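Local coordinates for T CELL surface glycoprotein CD4 (Rattus norvegicus, PDB 1CID) that probably serves as a membrane-proximal, immunoglobulin-like part of the T-cell co-receptor that recognises MHC class II, at residues T110-D113 against S114-T118. Numbering follows the deposited sequence.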
loop_
_atom_site.group_PDB
_atom_site.type_symbol
_atom_site.label_atom_id
_atom_site.label_comp_id
_atom_site.label_asym_id
_atom_site.label_seq_id
_atom_site.Cartn_x
_atom_site.Cartn_y
_atom_site.Cartn_z
ATOM N N THR A 110 0.332 -12.442 -12.327
ATOM C CA THR A 110 0.848 -12.704 -13.635
ATOM C C THR A 110 0.748 -14.185 -14.038
ATOM O O THR A 110 0.695 -15.128 -13.286
ATOM C CB THR A 110 2.338 -12.259 -13.866
ATOM O OG1 THR A 110 3.162 -13.104 -13.021
ATOM C CG2 THR A 110 2.535 -10.757 -13.666
ATOM N N GLN A 111 0.719 -14.329 -15.330
ATOM C CA GLN A 111 0.709 -15.472 -16.222
ATOM C C GLN A 111 2.037 -15.314 -17.001
ATOM O O GLN A 111 2.129 -14.627 -18.047
ATOM C CB GLN A 111 -0.430 -15.460 -17.214
ATOM C CG GLN A 111 -0.499 -16.775 -17.957
ATOM C CD GLN A 111 -1.716 -17.004 -18.788
ATOM O OE1 GLN A 111 -2.692 -16.366 -19.179
ATOM N NE2 GLN A 111 -1.725 -18.270 -19.198
ATOM N N PRO A 112 3.081 -15.915 -16.442
ATOM C CA PRO A 112 4.442 -15.808 -16.989
ATOM C C PRO A 112 4.805 -16.585 -18.245
ATOM O O PRO A 112 5.782 -16.344 -19.004
ATOM C CB PRO A 112 5.274 -16.188 -15.749
ATOM C CG PRO A 112 4.396 -16.565 -14.599
ATOM C CD PRO A 112 3.011 -16.723 -15.206
ATOM N N ASP A 113 4.070 -17.617 -18.532
ATOM C CA ASP A 113 4.184 -18.547 -19.688
ATOM C C ASP A 113 2.822 -19.171 -19.667
ATOM O O ASP A 113 1.986 -18.352 -19.183
ATOM C CB ASP A 113 5.409 -19.381 -19.416
ATOM C CG ASP A 113 5.471 -20.160 -18.099
ATOM O OD1 ASP A 113 4.416 -20.764 -17.687
ATOM O OD2 ASP A 113 6.601 -20.144 -17.507
ATOM N N SER A 114 2.480 -20.392 -20.018
ATOM C CA SER A 114 1.031 -20.731 -19.770
ATOM C C SER A 114 0.888 -22.022 -18.954
ATOM O O SER A 114 -0.106 -22.760 -18.961
ATOM C CB SER A 114 0.103 -20.741 -20.940
ATOM O OG SER A 114 0.614 -21.570 -21.963
ATOM N N ASN A 115 1.975 -22.224 -18.246
ATOM C CA ASN A 115 2.130 -23.321 -17.298
ATOM C C ASN A 115 2.060 -22.514 -15.978
ATOM O O ASN A 115 1.632 -23.125 -14.984
ATOM C CB ASN A 115 3.395 -24.167 -17.397
ATOM C CG ASN A 115 3.258 -25.607 -17.925
ATOM O OD1 ASN A 115 2.233 -25.928 -18.589
ATOM N ND2 ASN A 115 4.299 -26.426 -17.641
ATOM N N THR A 116 2.461 -21.246 -16.165
ATOM C CA THR A 116 2.425 -20.488 -14.924
ATOM C C THR A 116 1.359 -19.440 -14.815
ATOM O O THR A 116 1.071 -18.822 -15.839
ATOM C CB THR A 116 3.886 -19.891 -14.866
ATOM O OG1 THR A 116 4.696 -21.054 -15.214
ATOM C CG2 THR A 116 4.247 -19.348 -13.480
ATOM N N LEU A 117 0.828 -19.256 -13.626
ATOM C CA LEU A 117 -0.129 -18.275 -13.130
ATOM C C LEU A 117 0.508 -17.930 -11.732
ATOM O O LEU A 117 0.652 -18.970 -11.089
ATOM C CB LEU A 117 -1.587 -18.556 -12.785
ATOM C CG LEU A 117 -2.422 -17.375 -12.324
ATOM C CD1 LEU A 117 -2.686 -16.356 -13.441
ATOM C CD2 LEU A 117 -3.799 -17.841 -11.884
ATOM N N THR A 118 0.833 -16.682 -11.454
ATOM C CA THR A 118 1.474 -16.430 -10.182
ATOM C C THR A 118 0.841 -15.329 -9.353
ATOM O O THR A 118 0.269 -14.420 -9.980
ATOM C CB THR A 118 3.003 -16.190 -10.366
ATOM O OG1 THR A 118 3.414 -16.921 -11.536
ATOM C CG2 THR A 118 3.674 -16.773 -9.103
#
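D113 and T116 meet through a single carboxylate oxygen, a compact example of an aspartate whose side chain accepts the backbone amides of the loop between two antiparallel strands. OD1 of D113 accepts the backbone N of N115 at 2.9 Å, nearly in line with its own C-O bond, and the hydroxyl OG1 of T116 from the syn side, 22° out of the carboxylate plane. T116 N adds a weak bond to the same OD1. An Asp side chain accepting the amide two residues ahead makes an Asx turn, here reinforced by the threonine hydroxyl. With CG of D113 between its backbone N and carbonyl carbon (chi1 56°), OD1 is turned toward the amides of N115 and T116. The other branch of T116, methyl CG2, faces the ring of P112, whose CG also approaches OG1 of T118; the proline ring crosses the side chains of T116 and T118, each at about a right angle. Replacing T116 by an alanine would probably cost D113 its hydroxyl partner, leaving OD1 held by the backbone amides alone, and take away the methyl that packs on the P112 ring. Behind this first shell, T110 and T118 form an antiparallel hydrogen-bonded pair, with T110 N giving its hydrogen to T118 O at 3.1 Å, while the return bond from T118 N to T110 O is modelled too short for its length to be trusted. This pair closes the base of the hairpin that links strand 97-110, which runs in from the preceding domain, to strand 116-122 of the C2-set immunoglobulin domain. On its other edge strand 116-122 pairs with strand 148-152, L117 bonding to V151 through the backbone, and the side chain of L117 touches V177.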